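Local coordinates for periplasmic binding protein (Thermotoga lettingae TMO, PDB 4RY8), which binds 5-methylthioribose, probably as the solute-binding component of a sugar transporter in the bacterial solute-binding protein 2 family, at residues M240-V251 / P283-L291. Numbering follows the deposited sequence.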
loop_
_atom_site.group_PDB
_atom_site.type_symbol
_atom_site.label_atom_id
_atom_site.label_comp_id
_atom_site.label_asym_id
_atom_site.label_seq_id
_atom_site.Cartn_x
_atom_site.Cartn_y
_atom_site.Cartn_z
ATOM N N MET C 240 1.456 8.932 23.054
ATOM C CA MET C 240 2.666 8.677 22.259
ATOM C C MET C 240 3.824 9.579 22.712
ATOM O O MET C 240 4.969 9.163 22.738
ATOM C CB MET C 240 2.411 8.874 20.756
ATOM C CG MET C 240 1.548 7.758 20.111
ATOM S SD MET C 240 1.025 7.950 18.382
ATOM C CE MET C 240 2.580 7.540 17.579
ATOM N N ILE C 241 3.525 10.787 23.101
ATOM C CA ILE C 241 4.619 11.741 23.365
ATOM C C ILE C 241 5.183 11.676 24.780
ATOM O O ILE C 241 6.125 12.398 25.109
ATOM C CB ILE C 241 4.226 13.185 22.986
ATOM C CG1 ILE C 241 3.151 13.738 23.931
ATOM C CG2 ILE C 241 3.775 13.201 21.533
ATOM C CD1 ILE C 241 2.809 15.185 23.663
ATOM N N GLN C 242 4.602 10.824 25.617
ATOM C CA GLN C 242 5.122 10.583 26.976
ATOM C C GLN C 242 6.570 10.116 26.927
ATOM O O GLN C 242 6.973 9.349 26.027
ATOM C CB GLN C 242 4.318 9.475 27.682
ATOM C CG GLN C 242 2.893 9.820 28.088
ATOM C CD GLN C 242 2.196 8.669 28.811
ATOM O OE1 GLN C 242 2.760 7.584 28.985
ATOM N NE2 GLN C 242 0.963 8.905 29.231
ATOM N N GLN C 243 7.344 10.564 27.911
ATOM C CA GLN C 243 8.695 10.079 28.095
ATOM C C GLN C 243 8.707 8.539 28.202
ATOM O O GLN C 243 7.853 7.924 28.854
ATOM C CB GLN C 243 9.313 10.727 29.351
ATOM C CG GLN C 243 10.833 10.747 29.356
ATOM C CD GLN C 243 11.428 10.687 30.757
ATOM O OE1 GLN C 243 10.739 10.899 31.761
ATOM N NE2 GLN C 243 12.718 10.387 30.827
ATOM N N ASN C 244 9.676 7.937 27.532
ATOM C CA ASN C 244 9.869 6.506 27.521
ATOM C C ASN C 244 8.696 5.739 26.917
ATOM O O ASN C 244 8.689 4.524 27.024
ATOM C CB ASN C 244 10.127 5.954 28.936
ATOM C CG ASN C 244 11.278 6.646 29.630
ATOM O OD1 ASN C 244 11.166 7.804 30.025
ATOM N ND2 ASN C 244 12.386 5.932 29.806
ATOM N N SER C 245 7.722 6.414 26.295
ATOM C CA SER C 245 6.614 5.681 25.650
ATOM C C SER C 245 7.148 4.601 24.716
ATOM O O SER C 245 8.022 4.852 23.911
ATOM C CB SER C 245 5.703 6.611 24.855
ATOM O OG SER C 245 4.657 5.852 24.242
ATOM N N PRO C 246 6.614 3.380 24.809
ATOM C CA PRO C 246 6.942 2.380 23.799
ATOM C C PRO C 246 6.121 2.551 22.505
ATOM O O PRO C 246 6.326 1.803 21.546
ATOM C CB PRO C 246 6.550 1.067 24.479
ATOM C CG PRO C 246 5.368 1.455 25.316
ATOM C CD PRO C 246 5.708 2.855 25.835
ATOM N N TRP C 247 5.209 3.523 22.468
ATOM C CA TRP C 247 4.329 3.679 21.306
ATOM C C TRP C 247 5.041 4.458 20.209
ATOM O O TRP C 247 5.144 5.692 20.287
ATOM C CB TRP C 247 3.038 4.359 21.732
ATOM C CG TRP C 247 1.862 4.186 20.754
ATOM C CD1 TRP C 247 1.899 3.756 19.466
ATOM C CD2 TRP C 247 0.511 4.525 21.027
ATOM N NE1 TRP C 247 0.625 3.760 18.926
ATOM C CE2 TRP C 247 -0.246 4.215 19.880
ATOM C CE3 TRP C 247 -0.149 5.011 22.159
ATOM C CZ2 TRP C 247 -1.598 4.451 19.811
ATOM C CZ3 TRP C 247 -1.527 5.187 22.099
ATOM C CH2 TRP C 247 -2.225 4.921 20.942
ATOM N N VAL C 248 5.550 3.772 19.184
ATOM C CA VAL C 248 6.479 4.459 18.232
ATOM C C VAL C 248 5.886 4.974 16.907
ATOM O O VAL C 248 6.386 5.934 16.331
ATOM C CB VAL C 248 7.778 3.653 17.977
ATOM C CG1 VAL C 248 8.564 3.489 19.275
ATOM C CG2 VAL C 248 7.491 2.328 17.388
ATOM N N ALA C 249 4.803 4.367 16.452
ATOM C CA ALA C 249 4.142 4.786 15.242
ATOM C C ALA C 249 2.690 4.307 15.203
ATOM O O ALA C 249 2.338 3.272 15.797
ATOM C CB ALA C 249 4.886 4.254 14.021
ATOM N N THR C 250 1.870 5.104 14.520
ATOM C CA THR C 250 0.514 4.744 14.145
ATOM C C THR C 250 0.262 5.252 12.715
ATOM O O THR C 250 0.907 6.191 12.198
ATOM C CB THR C 250 -0.545 5.330 15.154
ATOM O OG1 THR C 250 -1.838 4.736 14.966
ATOM C CG2 THR C 250 -0.692 6.834 15.007
ATOM N N VAL C 251 -0.677 4.596 12.076
ATOM C CA VAL C 251 -1.129 4.939 10.762
ATOM C C VAL C 251 -2.619 5.251 10.845
ATOM O O VAL C 251 -3.424 4.450 11.339
ATOM C CB VAL C 251 -0.808 3.759 9.810
ATOM C CG1 VAL C 251 -1.610 3.850 8.523
ATOM C CG2 VAL C 251 0.714 3.779 9.554
ATOM N N PRO C 283 -4.797 7.396 4.300
ATOM C CA PRO C 283 -4.229 7.322 5.642
ATOM C C PRO C 283 -2.792 7.684 5.679
ATOM O O PRO C 283 -2.109 7.548 4.667
ATOM C CB PRO C 283 -4.283 5.822 5.961
ATOM C CG PRO C 283 -4.031 5.227 4.614
ATOM C CD PRO C 283 -4.748 6.082 3.615
ATOM N N GLN C 284 -2.299 8.056 6.850
ATOM C CA GLN C 284 -0.949 8.609 6.952
ATOM C C GLN C 284 -0.180 7.959 8.055
ATOM O O GLN C 284 -0.697 7.836 9.156
ATOM C CB GLN C 284 -0.971 10.105 7.319
ATOM C CG GLN C 284 -1.925 10.981 6.527
ATOM C CD GLN C 284 -1.587 11.067 5.058
ATOM O OE1 GLN C 284 -0.419 11.058 4.673
ATOM N NE2 GLN C 284 -2.634 11.150 4.215
ATOM N N LEU C 285 1.092 7.669 7.782
ATOM C CA LEU C 285 2.081 7.305 8.797
ATOM C C LEU C 285 2.433 8.484 9.711
ATOM O O LEU C 285 2.794 9.598 9.259
ATOM C CB LEU C 285 3.350 6.722 8.137
ATOM C CG LEU C 285 4.508 6.218 9.036
ATOM C CD1 LEU C 285 4.115 5.028 9.911
ATOM C CD2 LEU C 285 5.708 5.849 8.167
ATOM N N ILE C 286 2.317 8.239 11.005
ATOM C CA ILE C 286 2.556 9.256 12.021
ATOM C C ILE C 286 3.471 8.642 13.065
ATOM O O ILE C 286 3.034 7.829 13.849
ATOM C CB ILE C 286 1.226 9.711 12.679
ATOM C CG1 ILE C 286 0.298 10.326 11.609
ATOM C CG2 ILE C 286 1.549 10.734 13.776
ATOM C CD1 ILE C 286 -1.167 10.285 11.923
ATOM N N THR C 287 4.741 9.031 13.087
ATOM C CA THR C 287 5.683 8.462 14.054
ATOM C C THR C 287 5.780 9.307 15.340
ATOM O O THR C 287 5.512 10.510 15.332
ATOM C CB THR C 287 7.080 8.265 13.429
ATOM O OG1 THR C 287 7.721 9.532 13.285
ATOM C CG2 THR C 287 7.013 7.598 12.060
ATOM N N ARG C 288 6.129 8.642 16.445
ATOM C CA ARG C 288 6.359 9.332 17.712
ATOM C C ARG C 288 7.431 10.411 17.532
ATOM O O ARG C 288 7.329 11.500 18.097
ATOM C CB ARG C 288 6.797 8.336 18.791
ATOM C CG ARG C 288 7.302 9.011 20.038
ATOM C CD ARG C 288 7.580 8.078 21.196
ATOM N NE ARG C 288 7.674 8.871 22.417
ATOM C CZ ARG C 288 8.691 9.665 22.731
ATOM N NH1 ARG C 288 9.746 9.783 21.938
ATOM N NH2 ARG C 288 8.657 10.343 23.856
ATOM N N GLN C 289 8.445 10.074 16.744
ATOM C CA GLN C 289 9.555 10.963 16.405
ATOM C C GLN C 289 9.105 12.245 15.725
ATOM O O GLN C 289 9.601 13.350 16.044
ATOM C CB GLN C 289 10.533 10.224 15.476
ATOM C CG GLN C 289 11.991 10.630 15.636
ATOM C CD GLN C 289 12.759 9.675 16.537
ATOM O OE1 GLN C 289 12.769 8.461 16.311
ATOM N NE2 GLN C 289 13.406 10.217 17.562
ATOM N N PHE C 290 8.226 12.098 14.741
ATOM C CA PHE C 290 7.629 13.252 14.047
ATOM C C PHE C 290 6.777 14.112 15.010
ATOM O O PHE C 290 6.787 15.353 14.920
ATOM C CB PHE C 290 6.804 12.782 12.814
ATOM C CG PHE C 290 6.037 13.882 12.140
ATOM C CD1 PHE C 290 6.690 14.815 11.320
ATOM C CD2 PHE C 290 4.669 14.028 12.360
ATOM C CE1 PHE C 290 5.982 15.850 10.724
ATOM C CE2 PHE C 290 3.966 15.070 11.768
ATOM C CZ PHE C 290 4.625 15.983 10.949
ATOM N N LEU C 291 6.054 13.478 15.944
ATOM C CA LEU C 291 5.226 14.256 16.895
ATOM C C LEU C 291 6.122 15.119 17.798
ATOM O O LEU C 291 5.854 16.325 17.988
ATOM C CB LEU C 291 4.324 13.375 17.761
ATOM C CG LEU C 291 3.263 12.504 17.072
ATOM C CD1 LEU C 291 2.678 11.539 18.099
ATOM C CD2 LEU C 291 2.192 13.394 16.473
HETATM O O HOH W 1 8.908 7.444 16.358
#
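The antiparallel strand pair at one edge of the mixed sheet, strands 247-251 and 284-287, illustrates how a sheet margin and the turn beside it can be tied together by an arginine at the start of a helix. Thr250 and Ile286 form the hydrogen-bonded pair: Thr250 N reaches Ile286 O at 3.0 Å, and Ile286 N returns to Thr250 O at 2.8 Å. Their side chains run side by side on one face. On the other, Val251 CG2 meets Leu285 CD1 at 3.6 Å.

Past Thr287, whose OG1 accepts from Phe290 N as the N-cap, the chain turns into a helix. Arg288 N keeps hold of the neighbouring strand through a straight bond to Val248 O (2.7 Å), a carbonyl that also accepts from a water bound by Gln289 N. Arg288 runs past Trp247 O, its CG swung opposite the backbone N (chi1 169°) and its chain extended as far as NE, and brings its guanidinium to the type II turn Gln242-Ser245. NH2 donates to Gln242 O at 2.9 Å, on the opposite face of that carbonyl from Ser245 N, while NE makes a weak bond to Met240 O. A leucine in place of Arg288 has no guanidinium to offer Gln242 O and Met240 O, and the turn would probably be less firmly tied to the helix start.

One helical turn on from Thr287, Leu291 CD1 packs on Met240 CB (3.8 Å) and Leu291 CB on Ile241 CG2, the side chains crossing at about right angles. Met240 CG in turn lies over one face of the Trp247 ring, near its rim. Strand 226-230 flanks 247-251 on the side away from 284-287, with Thr250 OG1 hydrogen-bonded to the backbone O of the ligand-pocket residue Asp231; Leu285 and Thr287 touch helix 118-132, and Ile286 meets helix 299-305.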